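Local structure of NAD dependent epimerase/dehydratase family (uncultured archaeon MedDCM-OCT-S05-C57, 5Y1F) at residues Tyr200-Glu203 with Met204-Ala208; Arg69-Glu72 with Thr73-Arg76; Thr154-Gly157 with Ile158-Lys162; Glu164-Cys167 with Asp168-Lys172; Leu35-Ala38 with Leu39-Lys42. The protein binds NAD+ and probably acts as a monomeric L-threonine dehydrogenase, oxidising the hydroxyl-bearing carbon of L-threonine. All coordinates share one frame; numbering follows the deposited sequence.

Interaction 1: Tyr200-Glu203 with Met204-Ala208; sequences YAVE and MYFDA
Val202 lies alongside Phe206, one helical turn further on, and its CG1 methyl meets the phenyl group at CE1, 3.5 Å away. The two side chains point the same way from helix 199-211. Val202 sends CG1 opposite its own amide nitrogen (chi1 173°), which carries this branch forward to the ring and leaves CG2 on the far side. The Val202 carbonyl serves the same pair twice: its O accepts from Phe206 N at 3.0 Å along a nearly straight bond (173°), and it also lies near the plane of the phenyl ring at its edge, 3.3 Å from CD1. One residue earlier, Ala201 O accepts from Tyr205 N at 3.3 Å and approaches CD2 of the tyrosine ring obliquely at 3.2 Å. The phenol end goes elsewhere, its OH hydrogen-bonding Thr316 OG1 of helix 312-326, while helix 262-270 also packs against the ring. Glu203 and Asp207 are joined by a backbone bond, Asp207 N to Glu203 O at 2.8 Å, whereas the carboxylate of Glu203 bonds Tyr214 OH. The Val202 side chain comes within about 4 Å of that of Gln30, an NAD+-binding residue. Chemically, then, the turn is joined by backbone bonds and apolar overlap, with a carbonyl oxygen at the edge of the Phe206 ring, and the side-chain polar groups of Glu203 and Tyr205 are spent on neighbouring parts of the chain.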
# COMPACT_ATOMS: atom_id res chain seq x y z
N TYR A 200 5.51 -9.78 -8.36
CA TYR A 200 6.29 -10.96 -8.66
C TYR A 200 6.69 -11.69 -7.39
O TYR A 200 6.88 -12.90 -7.41
CB TYR A 200 7.55 -10.65 -9.52
CG TYR A 200 8.54 -9.69 -8.89
CD1 TYR A 200 8.44 -8.33 -9.14
CD2 TYR A 200 9.58 -10.11 -8.06
CE1 TYR A 200 9.33 -7.44 -8.58
CE2 TYR A 200 10.45 -9.22 -7.46
CZ TYR A 200 10.34 -7.86 -7.74
OH TYR A 200 11.20 -6.94 -7.19
N ALA A 201 6.86 -10.97 -6.29
CA ALA A 201 7.25 -11.62 -5.05
C ALA A 201 6.07 -12.45 -4.51
O ALA A 201 6.21 -13.70 -4.29
CB ALA A 201 7.79 -10.61 -4.05
N VAL A 202 4.87 -11.91 -4.53
CA VAL A 202 3.72 -12.65 -4.11
C VAL A 202 3.49 -13.85 -5.02
O VAL A 202 3.27 -14.97 -4.54
CB VAL A 202 2.47 -11.75 -4.00
CG1 VAL A 202 1.23 -12.54 -3.72
CG2 VAL A 202 2.66 -10.73 -2.90
N GLU A 203 3.48 -13.60 -6.32
CA GLU A 203 3.23 -14.69 -7.28
C GLU A 203 4.23 -15.81 -7.17
O GLU A 203 3.88 -17.00 -7.30
CB GLU A 203 3.22 -14.16 -8.71
CG GLU A 203 2.11 -13.20 -9.03
CD GLU A 203 2.14 -12.66 -10.46
OE1 GLU A 203 1.22 -11.86 -10.77
OE2 GLU A 203 3.08 -13.00 -11.21
N MET A 204 5.46 -15.49 -6.84
CA MET A 204 6.49 -16.51 -6.77
C MET A 204 6.08 -17.45 -5.64
O MET A 204 6.22 -18.68 -5.77
CB MET A 204 7.87 -15.88 -6.49
CG MET A 204 8.96 -16.84 -6.72
SD MET A 204 10.61 -16.17 -6.35
CE MET A 204 10.87 -15.15 -7.81
N TYR A 205 5.67 -16.92 -4.47
CA TYR A 205 5.22 -17.79 -3.41
C TYR A 205 4.02 -18.65 -3.83
O TYR A 205 4.00 -19.87 -3.57
CB TYR A 205 4.83 -16.96 -2.17
CG TYR A 205 5.96 -16.42 -1.35
CD1 TYR A 205 6.69 -17.24 -0.51
CD2 TYR A 205 6.30 -15.07 -1.38
CE1 TYR A 205 7.66 -16.73 0.37
CE2 TYR A 205 7.31 -14.57 -0.59
CZ TYR A 205 7.94 -15.39 0.33
OH TYR A 205 8.92 -14.87 1.14
N PHE A 206 2.99 -18.00 -4.35
CA PHE A 206 1.79 -18.72 -4.72
C PHE A 206 2.09 -19.86 -5.69
O PHE A 206 1.64 -21.00 -5.50
CB PHE A 206 0.74 -17.80 -5.35
CG PHE A 206 -0.16 -17.08 -4.36
CD1 PHE A 206 0.29 -16.04 -3.56
CD2 PHE A 206 -1.50 -17.39 -4.29
CE1 PHE A 206 -0.58 -15.35 -2.70
CE2 PHE A 206 -2.38 -16.66 -3.49
CZ PHE A 206 -1.92 -15.66 -2.68
N ASP A 207 2.81 -19.56 -6.76
CA ASP A 207 3.06 -20.54 -7.81
C ASP A 207 4.07 -21.59 -7.38
O ASP A 207 3.90 -22.80 -7.71
CB ASP A 207 3.51 -19.84 -9.08
CG ASP A 207 2.39 -19.19 -9.83
OD1 ASP A 207 1.23 -19.08 -9.34
OD2 ASP A 207 2.64 -18.77 -10.97
N ALA A 208 5.05 -21.25 -6.58
CA ALA A 208 5.93 -22.24 -6.01
C ALA A 208 5.15 -23.30 -5.27
O ALA A 208 5.37 -24.50 -5.51
CB ALA A 208 6.97 -21.63 -5.11

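Interaction 2: Arg69-Glu72 with Thr73-Arg76; sequences RDIE and TYER. With NAD (nicotinamide-adenine-dinucleotide), chain B.
Asp70 and Tyr74 close the first turn of helix 71-80: Tyr74 N donates to Asp70 O at 3.0 Å, and the chain climbs on through Glu75 N to Ile71 O at 2.9 Å and Arg76 N to Glu72 O at 3.1 Å. Asp70 itself stands just before the helix with an extended backbone, and its side chain turns back over the start. Its CG lies opposite the backbone nitrogen (chi1 177°), and this brings both carboxylate oxygens to Thr73. OD2 takes the Thr73 amide at 3.1 Å in an almost straight bond (174°), while OD1 receives the hydroxyl hydrogen from Thr73 OG1 at 2.6 Å. Both donors stand above the carboxylate plane. This is a classical aspartate N-cap, and the negative group at the amino end of the helix is probably favoured by the helix dipole; the two bonds also limit its rotation. An alanine here is likely to leave the Thr73 amide without its capping acceptor and set the threonine hydroxyl free to turn. In the Rossmann-type domain this capped end follows the loop that carries the NAD+-binding residues Asp67 and Ile68. Arg69, just before the cap, reaches toward the cofactor, its NH2 lying 3.7 Å from adenine N6A of NAD, and its guanidinium is held by salt bridges to Asp67 and Asp106. On the inner side, Ile71 CD1 touches Tyr74 CD2 loosely at 4.4 Å, and the tyrosine ring packs on Leu23 and Thr25 of strand 21-25.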
# COMPACT_ATOMS: atom_id res chain seq x y z
N ARG A 69 -14.75 8.52 -7.25
CA ARG A 69 -14.97 9.72 -8.04
C ARG A 69 -16.34 10.35 -7.86
O ARG A 69 -16.55 11.47 -8.30
CB ARG A 69 -14.71 9.44 -9.52
CG ARG A 69 -13.27 9.00 -9.81
CD ARG A 69 -13.07 8.41 -11.17
NE ARG A 69 -13.73 7.13 -11.27
CZ ARG A 69 -13.63 6.30 -12.30
NH1 ARG A 69 -12.92 6.67 -13.38
NH2 ARG A 69 -14.23 5.10 -12.26
N ASP A 70 -17.26 9.66 -7.23
CA ASP A 70 -18.67 10.08 -7.09
C ASP A 70 -18.76 10.81 -5.77
O ASP A 70 -18.99 10.23 -4.73
CB ASP A 70 -19.56 8.82 -7.07
CG ASP A 70 -21.05 9.10 -6.87
OD1 ASP A 70 -21.79 8.08 -6.80
OD2 ASP A 70 -21.43 10.24 -6.57
N ILE A 71 -18.59 12.12 -5.86
CA ILE A 71 -18.56 12.91 -4.62
C ILE A 71 -19.86 12.89 -3.82
O ILE A 71 -19.86 12.85 -2.59
CB ILE A 71 -18.06 14.34 -4.86
CG1 ILE A 71 -17.80 15.04 -3.54
CG2 ILE A 71 -19.10 15.17 -5.58
CD1 ILE A 71 -16.71 14.42 -2.75
N GLU A 72 -20.98 12.86 -4.53
CA GLU A 72 -22.25 12.87 -3.83
C GLU A 72 -22.49 11.62 -2.97
O GLU A 72 -22.85 11.69 -1.81
CB GLU A 72 -23.38 13.08 -4.83
CG GLU A 72 -24.78 12.75 -4.36
CD GLU A 72 -25.78 12.95 -5.48
OE1 GLU A 72 -26.38 11.95 -5.93
OE2 GLU A 72 -25.86 14.10 -5.99
N THR A 73 -22.23 10.45 -3.56
CA THR A 73 -22.41 9.22 -2.83
C THR A 73 -21.34 9.09 -1.73
O THR A 73 -21.62 8.72 -0.62
CB THR A 73 -22.32 8.01 -3.74
OG1 THR A 73 -23.34 8.10 -4.74
CG2 THR A 73 -22.49 6.70 -2.96
N TYR A 74 -20.12 9.50 -2.05
CA TYR A 74 -19.05 9.44 -1.03
C TYR A 74 -19.42 10.27 0.20
O TYR A 74 -19.30 9.84 1.34
CB TYR A 74 -17.71 9.87 -1.66
CG TYR A 74 -16.56 9.80 -0.69
CD1 TYR A 74 -15.97 8.58 -0.38
CD2 TYR A 74 -16.05 10.95 -0.09
CE1 TYR A 74 -14.97 8.49 0.57
CE2 TYR A 74 -15.03 10.88 0.87
CZ TYR A 74 -14.53 9.61 1.21
OH TYR A 74 -13.52 9.53 2.16
N GLU A 75 -19.86 11.50 -0.06
CA GLU A 75 -20.25 12.34 1.05
C GLU A 75 -21.38 11.74 1.89
O GLU A 75 -21.36 11.77 3.12
CB GLU A 75 -20.65 13.70 0.54
CG GLU A 75 -20.78 14.66 1.66
CD GLU A 75 -20.77 16.12 1.23
OE1 GLU A 75 -20.15 16.44 0.14
OE2 GLU A 75 -21.25 16.92 2.05
N ARG A 76 -22.38 11.21 1.18
CA ARG A 76 -23.49 10.59 1.83
C ARG A 76 -23.04 9.45 2.76
O ARG A 76 -23.48 9.35 3.90
CB ARG A 76 -24.51 10.12 0.80
CG ARG A 76 -25.76 9.52 1.43
CD ARG A 76 -26.85 9.11 0.45
NE ARG A 76 -26.45 9.06 -0.96
CZ ARG A 76 -26.23 7.95 -1.67
NH1 ARG A 76 -25.87 8.05 -2.94
NH2 ARG A 76 -26.32 6.74 -1.11
PA NAD B . -5.42 -2.72 -4.65
O1A NAD B . -5.28 -4.17 -4.15
O2A NAD B . -5.48 -2.50 -6.18
O5B NAD B . -6.75 -2.12 -3.94
C5B NAD B . -7.30 -0.91 -4.41
C4B NAD B . -8.80 -1.02 -4.34
O4B NAD B . -9.25 0.22 -4.91
C3B NAD B . -9.37 -2.14 -5.18
O3B NAD B . -10.13 -2.99 -4.35
C2B NAD B . -10.24 -1.41 -6.22
O2B NAD B . -11.49 -2.04 -6.54
C1B NAD B . -10.46 -0.06 -5.57
N9A NAD B . -10.75 0.96 -6.59
C8A NAD B . -10.20 1.09 -7.81
N7A NAD B . -10.78 2.07 -8.50
C5A NAD B . -11.74 2.54 -7.70
C6A NAD B . -12.76 3.59 -7.83
N6A NAD B . -12.87 4.32 -8.96
N1A NAD B . -13.55 3.82 -6.79
C2A NAD B . -13.48 3.08 -5.70
N3A NAD B . -12.58 2.12 -5.49
C4A NAD B . -11.72 1.83 -6.46
O3 NAD B . -4.27 -1.76 -4.08
PN NAD B . -3.43 -1.98 -2.72
O1N NAD B . -4.33 -2.53 -1.61
O2N NAD B . -2.17 -2.77 -3.03
O5D NAD B . -3.03 -0.44 -2.39
C5D NAD B . -3.83 0.32 -1.54
C4D NAD B . -3.12 1.67 -1.41
O4D NAD B . -1.74 1.46 -1.00
C3D NAD B . -3.08 2.46 -2.71
O3D NAD B . -3.05 3.88 -2.39
C2D NAD B . -1.69 2.11 -3.27
O2D NAD B . -1.21 3.16 -4.15
C1D NAD B . -0.87 2.03 -1.97
N1N NAD B . 0.35 1.21 -2.13
C2N NAD B . 0.32 -0.16 -2.21
C3N NAD B . 1.48 -0.88 -2.37
C7N NAD B . 1.50 -2.41 -2.43
O7N NAD B . 2.56 -2.95 -2.63
N7N NAD B . 0.41 -3.09 -2.21
C4N NAD B . 2.69 -0.21 -2.44
C5N NAD B . 2.71 1.17 -2.41
C6N NAD B . 1.52 1.86 -2.24

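Interaction 3: Thr154-Gly157 with Ile158-Lys162; sequences TVYG and ITKVK. With NAD (nicotinamide-adenine-dinucleotide), chain B.
Tyr156 and Lys160 meet through an apolar contact first: the lysine CG sits over one face of the phenol ring, 4.2 Å from its centroid, in a CH-pi contact offset toward the rim. A bend at chi2 (-57°) then carries the rest of the lysine chain along the ring toward the cofactor. The polar ends converge on the nicotinamide ribose. Tyr156 OH shares a 2.6 Å hydrogen bond with O2D of NAD, which lies in the ring plane at its edge; Lys160 NZ donates to O3D at 2.9 Å, and more weakly to O2D. Pro129 O gives the ammonium another acceptor. Within the helix, Tyr156 O is gripped twice, by the backbone Lys160 N at 2.9 Å and by the side-chain hydroxyl Thr159 OG1 at 2.8 Å, the hydroxyl lying in the carbonyl plane on a lone pair. Thr154 caps the amino end of the helix, its OG1 accepting from Gly157 N at 2.8 Å. A tyrosine and a lysine four residues apart on one helix, both reaching the ribose, form the Tyr-X-X-X-Lys signature of the short-chain dehydrogenase/reductase superfamily.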
# COMPACT_ATOMS: atom_id res chain seq x y z
N THR A 154 6.78 7.12 -13.92
CA THR A 154 5.51 6.50 -14.21
C THR A 154 4.39 7.47 -13.97
O THR A 154 4.49 8.36 -13.13
CB THR A 154 5.27 5.24 -13.35
OG1 THR A 154 5.19 5.57 -11.93
CG2 THR A 154 6.40 4.25 -13.54
N VAL A 155 3.26 7.20 -14.64
CA VAL A 155 2.06 7.95 -14.41
C VAL A 155 1.63 7.85 -12.93
O VAL A 155 1.24 8.81 -12.32
CB VAL A 155 0.91 7.43 -15.33
CG1 VAL A 155 -0.38 8.15 -15.03
CG2 VAL A 155 1.30 7.57 -16.82
N TYR A 156 1.60 6.63 -12.43
CA TYR A 156 1.24 6.38 -11.02
C TYR A 156 2.13 7.18 -10.08
O TYR A 156 1.64 7.81 -9.14
CB TYR A 156 1.35 4.90 -10.79
CG TYR A 156 1.27 4.43 -9.34
CD1 TYR A 156 0.06 4.29 -8.71
CD2 TYR A 156 2.40 4.11 -8.66
CE1 TYR A 156 -0.05 3.78 -7.43
CE2 TYR A 156 2.32 3.61 -7.36
CZ TYR A 156 1.10 3.37 -6.79
OH TYR A 156 1.00 2.77 -5.55
N GLY A 157 3.45 7.14 -10.32
CA GLY A 157 4.34 7.91 -9.45
C GLY A 157 4.01 9.39 -9.45
O GLY A 157 4.01 10.03 -8.41
N ILE A 158 3.70 9.94 -10.63
CA ILE A 158 3.30 11.33 -10.70
C ILE A 158 2.04 11.55 -9.86
O ILE A 158 1.94 12.54 -9.15
CB ILE A 158 3.09 11.76 -12.16
CG1 ILE A 158 4.42 11.77 -12.89
CG2 ILE A 158 2.37 13.12 -12.25
CD1 ILE A 158 4.32 11.96 -14.39
N THR A 159 1.06 10.66 -9.95
CA THR A 159 -0.16 10.83 -9.14
C THR A 159 0.17 10.83 -7.66
O THR A 159 -0.47 11.53 -6.90
CB THR A 159 -1.29 9.82 -9.42
OG1 THR A 159 -1.01 8.51 -8.87
CG2 THR A 159 -1.68 9.74 -10.92
N LYS A 160 1.14 10.02 -7.27
CA LYS A 160 1.49 9.96 -5.86
C LYS A 160 2.22 11.21 -5.39
O LYS A 160 2.02 11.62 -4.24
CB LYS A 160 2.24 8.69 -5.52
CG LYS A 160 1.43 7.41 -5.62
CD LYS A 160 0.18 7.43 -4.74
CE LYS A 160 -0.37 6.05 -4.50
NZ LYS A 160 -1.54 6.03 -3.58
N VAL A 161 3.10 11.75 -6.22
CA VAL A 161 3.75 13.02 -5.88
C VAL A 161 2.71 14.12 -5.72
O VAL A 161 2.71 14.88 -4.74
CB VAL A 161 4.79 13.42 -6.94
CG1 VAL A 161 5.28 14.82 -6.69
CG2 VAL A 161 5.95 12.43 -6.93
N LYS A 162 1.83 14.25 -6.71
CA LYS A 162 0.76 15.25 -6.61
C LYS A 162 -0.08 15.01 -5.37
O LYS A 162 -0.54 15.96 -4.72
CB LYS A 162 -0.07 15.20 -7.88
CG LYS A 162 0.71 15.63 -9.10
CD LYS A 162 0.99 17.12 -9.07
CE LYS A 162 1.05 17.78 -10.45
NZ LYS A 162 2.40 17.70 -11.08
PA NAD B . -5.42 -2.72 -4.65
O1A NAD B . -5.28 -4.17 -4.15
O2A NAD B . -5.48 -2.50 -6.18
O5B NAD B . -6.75 -2.12 -3.94
C5B NAD B . -7.30 -0.91 -4.41
C4B NAD B . -8.80 -1.02 -4.34
O4B NAD B . -9.25 0.22 -4.91
C3B NAD B . -9.37 -2.14 -5.18
O3B NAD B . -10.13 -2.99 -4.35
C2B NAD B . -10.24 -1.41 -6.22
O2B NAD B . -11.49 -2.04 -6.54
C1B NAD B . -10.46 -0.06 -5.57
N9A NAD B . -10.75 0.96 -6.59
C8A NAD B . -10.20 1.09 -7.81
N7A NAD B . -10.78 2.07 -8.50
C5A NAD B . -11.74 2.54 -7.70
C6A NAD B . -12.76 3.59 -7.83
N6A NAD B . -12.87 4.32 -8.96
N1A NAD B . -13.55 3.82 -6.79
C2A NAD B . -13.48 3.08 -5.70
N3A NAD B . -12.58 2.12 -5.49
C4A NAD B . -11.72 1.83 -6.46
O3 NAD B . -4.27 -1.76 -4.08
PN NAD B . -3.43 -1.98 -2.72
O1N NAD B . -4.33 -2.53 -1.61
O2N NAD B . -2.17 -2.77 -3.03
O5D NAD B . -3.03 -0.44 -2.39
C5D NAD B . -3.83 0.32 -1.54
C4D NAD B . -3.12 1.67 -1.41
O4D NAD B . -1.74 1.46 -1.00
C3D NAD B . -3.08 2.46 -2.71
O3D NAD B . -3.05 3.88 -2.39
C2D NAD B . -1.69 2.11 -3.27
O2D NAD B . -1.21 3.16 -4.15
C1D NAD B . -0.87 2.03 -1.97
N1N NAD B . 0.35 1.21 -2.13
C2N NAD B . 0.32 -0.16 -2.21
C3N NAD B . 1.48 -0.88 -2.37
C7N NAD B . 1.50 -2.41 -2.43
O7N NAD B . 2.56 -2.95 -2.63
N7N NAD B . 0.41 -3.09 -2.21
C4N NAD B . 2.69 -0.21 -2.44
C5N NAD B . 2.71 1.17 -2.41
C6N NAD B . 1.52 1.86 -2.24

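Interaction 4: Glu164-Cys167 with Asp168-Lys172; sequences EELC and DTYFK
Thr169 holds CG2 opposite its backbone nitrogen and OG1 beside it (chi1 -63°), so that the hydroxyl hangs back along the helix over Glu165. There OG1 donates to Glu165 O at 3.0 Å, joining Thr169 N, which donates to the same oxygen at 2.9 Å; the two arrive from opposite faces of the carbonyl plane. A valine in its place would probably cost Glu165 O the second of its two donors and leave a methyl against that carbonyl. Leu166, its CG swung away from the amide nitrogen (chi1 -164°), runs side by side with Tyr170 and brings CD1 to 4.2 Å from the ring atom CE2. The Tyr170 ring also turns an edge to Leu166 O, which lies in its plane 3.4 Å from CD2, while its OH is hydrogen-bonded to Lys120. On another side of the helix, Asp168 N bonds Glu164 O at 2.9 Å. Both carboxylates have partners elsewhere, Glu164 with Arg182 and Ser130, Asp168 with the Ser251 amide. Leu166, Cys167 and Tyr170 rest on helix 101-122, the helix-on-helix packing that flanks the parallel sheet of a Rossmann-type fold.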
# COMPACT_ATOMS: atom_id res chain seq x y z
N GLU A 164 0.85 13.54 -2.46
CA GLU A 164 1.59 13.96 -1.28
C GLU A 164 1.45 15.47 -1.10
O GLU A 164 1.27 15.98 0.02
CB GLU A 164 3.08 13.63 -1.41
CG GLU A 164 3.41 12.14 -1.27
CD GLU A 164 4.89 11.84 -1.32
OE1 GLU A 164 5.25 10.64 -1.31
OE2 GLU A 164 5.72 12.77 -1.29
N GLU A 165 1.63 16.17 -2.19
CA GLU A 165 1.61 17.64 -2.12
C GLU A 165 0.22 18.13 -1.76
O GLU A 165 0.09 19.09 -0.96
CB GLU A 165 2.11 18.22 -3.46
CG GLU A 165 3.59 17.89 -3.67
CD GLU A 165 4.11 18.15 -5.07
OE1 GLU A 165 3.30 18.28 -6.00
OE2 GLU A 165 5.35 18.07 -5.25
N LEU A 166 -0.83 17.55 -2.33
CA LEU A 166 -2.16 17.98 -1.99
C LEU A 166 -2.46 17.69 -0.53
O LEU A 166 -3.08 18.51 0.16
CB LEU A 166 -3.16 17.28 -2.92
CG LEU A 166 -4.56 17.87 -2.97
CD1 LEU A 166 -4.57 19.33 -3.37
CD2 LEU A 166 -5.48 17.04 -3.85
N CYS A 167 -2.12 16.48 -0.05
CA CYS A 167 -2.30 16.19 1.35
C CYS A 167 -1.60 17.20 2.23
O CYS A 167 -2.16 17.66 3.23
CB CYS A 167 -1.82 14.77 1.69
SG CYS A 167 -2.85 13.44 1.03
N ASP A 168 -0.35 17.49 1.92
CA ASP A 168 0.39 18.42 2.77
C ASP A 168 -0.17 19.83 2.72
O ASP A 168 -0.16 20.53 3.72
CB ASP A 168 1.89 18.32 2.51
CG ASP A 168 2.51 17.05 3.10
OD1 ASP A 168 1.93 16.36 3.95
OD2 ASP A 168 3.67 16.74 2.72
N THR A 169 -0.73 20.23 1.59
CA THR A 169 -1.49 21.49 1.50
C THR A 169 -2.70 21.45 2.41
O THR A 169 -2.98 22.42 3.13
CB THR A 169 -1.93 21.76 0.09
OG1 THR A 169 -0.77 21.92 -0.73
CG2 THR A 169 -2.81 23.01 0.00
N TYR A 170 -3.42 20.35 2.46
CA TYR A 170 -4.57 20.28 3.35
C TYR A 170 -4.14 20.33 4.78
O TYR A 170 -4.87 20.89 5.63
CB TYR A 170 -5.43 19.06 3.03
CG TYR A 170 -6.51 19.38 1.99
CD1 TYR A 170 -7.87 19.57 2.38
CD2 TYR A 170 -6.20 19.63 0.69
CE1 TYR A 170 -8.83 19.94 1.47
CE2 TYR A 170 -7.17 20.06 -0.21
CZ TYR A 170 -8.50 20.12 0.19
OH TYR A 170 -9.49 20.49 -0.72
N PHE A 171 -3.00 19.75 5.13
CA PHE A 171 -2.52 19.85 6.45
C PHE A 171 -2.14 21.31 6.79
O PHE A 171 -2.60 21.86 7.81
CB PHE A 171 -1.31 18.92 6.69
CG PHE A 171 -0.66 19.12 8.02
CD1 PHE A 171 -1.31 18.80 9.16
CD2 PHE A 171 0.58 19.72 8.13
CE1 PHE A 171 -0.78 19.07 10.39
CE2 PHE A 171 1.12 19.96 9.36
CZ PHE A 171 0.46 19.63 10.48
N LYS A 172 -1.28 21.94 5.98
CA LYS A 172 -0.79 23.26 6.34
C LYS A 172 -1.85 24.33 6.21
O LYS A 172 -1.91 25.25 7.04
CB LYS A 172 0.36 23.65 5.43
CG LYS A 172 1.58 22.80 5.62
CD LYS A 172 2.71 23.26 4.71
CE LYS A 172 3.93 23.68 5.49
NZ LYS A 172 5.13 23.26 4.72

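Interaction 5: Leu35-Ala38 with Leu39-Lys42; sequences LVLA and LQEK
Gln40 N donates to Val36 O at 2.8 Å, the shortest of four successive backbone bonds joining 35-38 to 39-42 in the middle of helix 30-43. That helix is the crossover of the first beta-alpha-beta unit, running between parallel strands 21-25 and 48-52, the unit with which a Rossmann fold begins its dinucleotide site. The same carbonyl is also brushed by Gln40 CG at 3.2 Å, because the glutamine chain starts out beside its own amide nitrogen (chi1 -71°) and leans back over the preceding turn. Leu35 and Leu39 make the apolar part of the contact. Leu39 CD1 reaches Leu35 CG at 3.7 Å, while Leu39 CG lies 4.1 Å from Leu35 CD1, one branched end set aslant across the other. These leucines face inward, meeting Tyr87 of strand 83-88, and with Ala38 they also pack on helix 229-241, where Lys42 also forms a salt bridge with Asp241. Val36 turns to Val24 of strand 21-25. The side chain of Leu35 comes within about 4 Å of that of Ile31, an NAD+-binding residue earlier in the helix. The outer face behaves differently, for Leu37 and Glu41 are exposed. There a carboxylate lies over a leucine: Glu41 OE1 sits 3.2 Å from Leu37 CG and 3.4 Å from its CD1 methyl.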
# COMPACT_ATOMS: atom_id res chain seq x y z
N LEU A 35 -6.28 -4.65 6.52
CA LEU A 35 -6.46 -3.50 7.36
C LEU A 35 -7.83 -3.44 8.00
O LEU A 35 -7.95 -3.10 9.19
CB LEU A 35 -6.27 -2.21 6.57
CG LEU A 35 -6.33 -0.94 7.40
CD1 LEU A 35 -5.22 -0.83 8.40
CD2 LEU A 35 -6.32 0.27 6.48
N VAL A 36 -8.88 -3.84 7.28
CA VAL A 36 -10.21 -3.90 7.87
C VAL A 36 -10.22 -4.79 9.10
O VAL A 36 -10.74 -4.39 10.17
CB VAL A 36 -11.26 -4.34 6.85
CG1 VAL A 36 -12.57 -4.64 7.52
CG2 VAL A 36 -11.43 -3.26 5.79
N LEU A 37 -9.62 -5.97 9.01
CA LEU A 37 -9.53 -6.86 10.15
C LEU A 37 -8.78 -6.24 11.29
O LEU A 37 -9.25 -6.31 12.46
CB LEU A 37 -8.86 -8.18 9.76
CG LEU A 37 -8.66 -9.20 10.90
CD1 LEU A 37 -9.98 -9.54 11.58
CD2 LEU A 37 -7.93 -10.44 10.41
N ALA A 38 -7.63 -5.64 11.04
CA ALA A 38 -6.86 -5.06 12.10
C ALA A 38 -7.63 -3.94 12.79
O ALA A 38 -7.56 -3.79 14.02
CB ALA A 38 -5.53 -4.56 11.57
N LEU A 39 -8.36 -3.14 12.02
CA LEU A 39 -9.12 -2.02 12.60
C LEU A 39 -10.32 -2.55 13.38
O LEU A 39 -10.64 -2.01 14.45
CB LEU A 39 -9.56 -1.06 11.51
CG LEU A 39 -8.49 -0.25 10.85
CD1 LEU A 39 -9.01 0.41 9.58
CD2 LEU A 39 -7.96 0.78 11.83
N GLN A 40 -10.94 -3.59 12.89
CA GLN A 40 -12.06 -4.22 13.65
C GLN A 40 -11.54 -4.71 15.00
O GLN A 40 -12.21 -4.51 16.03
CB GLN A 40 -12.68 -5.39 12.90
CG GLN A 40 -13.48 -4.97 11.69
CD GLN A 40 -13.95 -6.17 10.89
OE1 GLN A 40 -15.11 -6.18 10.45
NE2 GLN A 40 -13.09 -7.10 10.64
N GLU A 41 -10.37 -5.33 15.03
CA GLU A 41 -9.84 -5.86 16.29
C GLU A 41 -9.42 -4.72 17.22
O GLU A 41 -9.58 -4.82 18.44
CB GLU A 41 -8.67 -6.77 16.00
CG GLU A 41 -9.04 -8.06 15.31
CD GLU A 41 -7.81 -8.92 15.07
OE1 GLU A 41 -7.47 -9.20 13.91
OE2 GLU A 41 -7.14 -9.21 16.07
N LYS A 42 -8.88 -3.64 16.67
CA LYS A 42 -8.39 -2.52 17.47
C LYS A 42 -9.54 -1.73 18.09
O LYS A 42 -9.48 -1.35 19.27
CB LYS A 42 -7.50 -1.62 16.64
CG LYS A 42 -6.89 -0.49 17.43
CD LYS A 42 -5.86 0.26 16.63
CE LYS A 42 -5.27 1.32 17.54
NZ LYS A 42 -4.02 1.83 16.94

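How the interactions relate
Along the chain the order is interaction 5, 2, 3, 4 and 1, all within the NAD-dependent epimerase/dehydratase region. Interactions 3 and 4 follow each other on helix 155-174, their centres about 15 Å apart; the remaining three use a helix each. Interactions 2 and 3 both touch the NAD, one near the adenine and the other at the nicotinamide ribose, with centres about 23 Å apart. Interaction 5 lies in the first crossover helix, on the opposite side of the chain's centre from interaction 3. Interaction 1 stands farthest from interaction 2, about 37 Å between centres. Helices 30-43, 71-80 and 155-174 thus flank the Rossmann-type sheet that carries the cofactor, while helix 199-211 packs among later elements of the chain.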